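Local coordinates for protein mRNA-decapping enzyme subunit 1 (Saccharomyces cerevisiae, PDB 1Q67) that activates mRNA decapping as the partner of DCP2, promoting removal of the 7-methylguanine cap and thereby degradation of mRNA, at residues V186-K194 against V200-V208. Residues are numbered along the deposited sequence; the frame is centred on the assembly and turned at random.
Sequences VKDELVIIK and VYGIWIHTV
V191 and I193 pair with I203 and Y201 in the antiparallel beta hairpin that leads into the C-terminal helix of this PH-like beta sandwich. Strand 200-205 is flanked in its sheet by strands 190-194 and 43-50, and the type II' turn K187-L190 joins 190-194 to the preceding strand 183-187. The hairpin illustrates how antiparallel strands join a regular backbone ladder to two faces covered by different parts of the fold. V191 N reaches I203 O at 3.0 Å, and I203 N returns the bond to V191 O at 2.8 Å. I193 and Y201 form the second reciprocal pair; here Y201 N meets I193 O at 2.9 Å, almost straight at 177° and in the carbonyl plane. Between these rungs lies the non-hydrogen-bonded pair I192 and G202.

On one face, V191 and I193 turn to I214 and I218 of helix 208-223, while Y201 meets the ring of F153. The aliphatic contacts there run diagonally across the strands: I193 CD1 abuts I203 CD1 at 3.9 Å, and V191 CG2 lies 4.1 Å from I205 CD1.

The other face carries L190, I192 and V200, all of which touch W56 of strand 55-59. I192 CG2 and V200 CG1 meet at 3.5 Å, each methyl anti to its residue's own amide nitrogen. With CG anti to the carbonyl carbon (chi1 -67°), L190 sends its CD2 branch over the I203-W204 peptide, 3.6 Å from W204 N. Beyond it the W204 indole meets H43 of the second subunit, placing this end of the hairpin at the dimer interface. The E189 carboxylate stands 81° to the indole plane, with OE1 at the ring edge 3.8 Å from W204 NE1, a buried N-H for which the model provides no hydrogen-bond acceptor.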
loop_
_atom_site.group_PDB
_atom_site.type_symbol
_atom_site.label_atom_id
_atom_site.label_comp_id
_atom_site.label_asym_id
_atom_site.label_seq_id
_atom_site.Cartn_x
_atom_site.Cartn_y
_atom_site.Cartn_z
ATOM N N VAL B 186 -11.638 12.888 8.285
ATOM C CA VAL B 186 -11.136 12.818 6.937
ATOM C C VAL B 186 -10.294 14.064 6.747
ATOM O O VAL B 186 -10.776 15.181 6.919
ATOM C CB VAL B 186 -12.269 12.810 5.905
ATOM C CG1 VAL B 186 -11.685 12.897 4.501
ATOM C CG2 VAL B 186 -13.090 11.545 6.050
ATOM N N LYS B 187 -9.025 13.868 6.418
ATOM C CA LYS B 187 -8.124 14.985 6.197
ATOM C C LYS B 187 -7.541 14.827 4.804
ATOM O O LYS B 187 -6.658 13.998 4.564
ATOM C CB LYS B 187 -7.023 14.994 7.255
ATOM C CG LYS B 187 -6.343 16.341 7.422
ATOM C CD LYS B 187 -5.696 16.449 8.797
ATOM C CE LYS B 187 -6.738 16.331 9.906
ATOM N NZ LYS B 187 -6.122 16.330 11.268
ATOM N N ASP B 188 -8.068 15.628 3.889
ATOM C CA ASP B 188 -7.662 15.605 2.493
ATOM C C ASP B 188 -7.911 14.220 1.896
ATOM O O ASP B 188 -9.060 13.838 1.672
ATOM C CB ASP B 188 -6.185 15.993 2.347
ATOM C CG ASP B 188 -5.827 16.397 0.920
ATOM O OD1 ASP B 188 -6.434 17.364 0.398
ATOM O OD2 ASP B 188 -4.941 15.748 0.317
ATOM N N GLU B 189 -6.847 13.461 1.661
ATOM C CA GLU B 189 -6.983 12.135 1.062
ATOM C C GLU B 189 -7.028 10.979 2.061
ATOM O O GLU B 189 -7.359 9.852 1.695
ATOM C CB GLU B 189 -5.828 11.895 0.083
ATOM C CG GLU B 189 -5.616 13.013 -0.928
ATOM C CD GLU B 189 -4.275 12.908 -1.632
ATOM O OE1 GLU B 189 -4.060 11.918 -2.368
ATOM O OE2 GLU B 189 -3.429 13.815 -1.442
ATOM N N LEU B 190 -6.708 11.257 3.318
ATOM C CA LEU B 190 -6.678 10.216 4.339
ATOM C C LEU B 190 -7.870 10.128 5.274
ATOM O O LEU B 190 -8.512 11.130 5.594
ATOM C CB LEU B 190 -5.440 10.385 5.226
ATOM C CG LEU B 190 -4.026 10.170 4.706
ATOM C CD1 LEU B 190 -3.047 10.544 5.804
ATOM C CD2 LEU B 190 -3.827 8.711 4.308
ATOM N N VAL B 191 -8.161 8.910 5.715
ATOM C CA VAL B 191 -9.197 8.704 6.707
ATOM C C VAL B 191 -8.317 8.442 7.912
ATOM O O VAL B 191 -7.521 7.509 7.907
ATOM C CB VAL B 191 -10.063 7.479 6.432
ATOM C CG1 VAL B 191 -10.900 7.156 7.675
ATOM C CG2 VAL B 191 -10.973 7.752 5.241
ATOM N N ILE B 192 -8.435 9.300 8.917
ATOM C CA ILE B 192 -7.627 9.205 10.121
ATOM C C ILE B 192 -8.400 8.598 11.278
ATOM O O ILE B 192 -9.462 9.086 11.658
ATOM C CB ILE B 192 -7.091 10.606 10.491
ATOM C CG1 ILE B 192 -6.213 11.113 9.341
ATOM C CG2 ILE B 192 -6.305 10.558 11.790
ATOM C CD1 ILE B 192 -5.683 12.520 9.516
ATOM N N ILE B 193 -7.862 7.515 11.826
ATOM C CA ILE B 193 -8.504 6.820 12.922
ATOM C C ILE B 193 -7.642 6.803 14.176
ATOM O O ILE B 193 -6.456 6.452 14.128
ATOM C CB ILE B 193 -8.847 5.365 12.521
ATOM C CG1 ILE B 193 -9.872 5.371 11.384
ATOM C CG2 ILE B 193 -9.401 4.601 13.718
ATOM C CD1 ILE B 193 -10.234 3.994 10.880
ATOM N N LYS B 194 -8.250 7.198 15.293
ATOM C CA LYS B 194 -7.566 7.214 16.577
ATOM C C LYS B 194 -7.992 5.973 17.355
ATOM O O LYS B 194 -9.179 5.694 17.523
ATOM C CB LYS B 194 -7.909 8.481 17.371
ATOM C CG LYS B 194 -6.991 8.718 18.568
ATOM C CD LYS B 194 -7.471 9.867 19.446
ATOM C CE LYS B 194 -8.720 9.475 20.239
ATOM N NZ LYS B 194 -8.467 8.298 21.141
ATOM N N VAL B 200 -2.634 6.887 16.385
ATOM C CA VAL B 200 -3.254 7.423 15.183
ATOM C C VAL B 200 -2.816 6.743 13.880
ATOM O O VAL B 200 -1.629 6.676 13.564
ATOM C CB VAL B 200 -2.979 8.940 15.079
ATOM C CG1 VAL B 200 -3.608 9.499 13.824
ATOM C CG2 VAL B 200 -3.525 9.654 16.319
ATOM N N TYR B 201 -3.790 6.239 13.133
ATOM C CA TYR B 201 -3.520 5.586 11.856
ATOM C C TYR B 201 -4.149 6.398 10.744
ATOM O O TYR B 201 -5.147 7.095 10.956
ATOM C CB TYR B 201 -4.102 4.165 11.807
ATOM C CG TYR B 201 -3.444 3.194 12.750
ATOM C CD1 TYR B 201 -3.853 3.099 14.083
ATOM C CD2 TYR B 201 -2.390 2.384 12.323
ATOM C CE1 TYR B 201 -3.229 2.221 14.968
ATOM C CE2 TYR B 201 -1.762 1.507 13.200
ATOM C CZ TYR B 201 -2.188 1.434 14.520
ATOM O OH TYR B 201 -1.563 0.575 15.393
ATOM N N GLY B 202 -3.541 6.317 9.563
ATOM C CA GLY B 202 -4.053 7.009 8.397
ATOM C C GLY B 202 -4.311 5.961 7.323
ATOM O O GLY B 202 -3.477 5.091 7.079
ATOM N N ILE B 203 -5.471 6.019 6.687
ATOM C CA ILE B 203 -5.777 5.053 5.654
ATOM C C ILE B 203 -6.055 5.761 4.337
ATOM O O ILE B 203 -6.999 6.544 4.243
ATOM C CB ILE B 203 -7.010 4.190 6.025
ATOM C CG1 ILE B 203 -6.789 3.495 7.373
ATOM C CG2 ILE B 203 -7.243 3.132 4.950
ATOM C CD1 ILE B 203 -8.011 2.738 7.874
ATOM N N TRP B 204 -5.217 5.501 3.332
ATOM C CA TRP B 204 -5.415 6.094 2.011
ATOM C C TRP B 204 -6.330 5.144 1.257
ATOM O O TRP B 204 -6.027 3.960 1.119
ATOM C CB TRP B 204 -4.094 6.228 1.238
ATOM C CG TRP B 204 -4.301 6.808 -0.138
ATOM C CD1 TRP B 204 -4.502 8.122 -0.448
ATOM C CD2 TRP B 204 -4.450 6.080 -1.368
ATOM N NE1 TRP B 204 -4.774 8.258 -1.788
ATOM C CE2 TRP B 204 -4.744 7.021 -2.379
ATOM C CE3 TRP B 204 -4.355 4.724 -1.717
ATOM C CZ2 TRP B 204 -4.959 6.650 -3.719
ATOM C CZ3 TRP B 204 -4.566 4.351 -3.057
ATOM C CH2 TRP B 204 -4.861 5.314 -4.037
ATOM N N ILE B 205 -7.448 5.657 0.769
ATOM C CA ILE B 205 -8.390 4.829 0.040
ATOM C C ILE B 205 -8.500 5.303 -1.408
ATOM O O ILE B 205 -8.774 6.470 -1.669
ATOM C CB ILE B 205 -9.774 4.858 0.715
ATOM C CG1 ILE B 205 -9.659 4.293 2.140
ATOM C CG2 ILE B 205 -10.770 4.058 -0.111
ATOM C CD1 ILE B 205 -10.939 4.370 2.950
ATOM N N HIS B 206 -8.278 4.382 -2.342
ATOM C CA HIS B 206 -8.325 4.711 -3.760
ATOM C C HIS B 206 -9.691 5.193 -4.245
ATOM O O HIS B 206 -9.775 6.212 -4.923
ATOM C CB HIS B 206 -7.880 3.517 -4.603
ATOM C CG HIS B 206 -7.693 3.852 -6.048
ATOM N ND1 HIS B 206 -6.664 4.653 -6.498
ATOM C CD2 HIS B 206 -8.448 3.564 -7.134
ATOM C CE1 HIS B 206 -6.797 4.847 -7.797
ATOM N NE2 HIS B 206 -7.871 4.199 -8.207
ATOM N N THR B 207 -10.757 4.468 -3.916
ATOM C CA THR B 207 -12.092 4.887 -4.339
ATOM C C THR B 207 -12.444 6.157 -3.567
ATOM O O THR B 207 -12.709 6.112 -2.366
ATOM C CB THR B 207 -13.153 3.801 -4.046
ATOM O OG1 THR B 207 -12.767 2.571 -4.674
ATOM C CG2 THR B 207 -14.514 4.223 -4.590
ATOM N N VAL B 208 -12.436 7.286 -4.266
ATOM C CA VAL B 208 -12.723 8.579 -3.659
ATOM C C VAL B 208 -13.960 8.591 -2.777
ATOM O O VAL B 208 -13.868 8.870 -1.585
ATOM C CB VAL B 208 -12.887 9.679 -4.734
ATOM C CG1 VAL B 208 -13.178 11.025 -4.066
ATOM C CG2 VAL B 208 -11.624 9.765 -5.587
#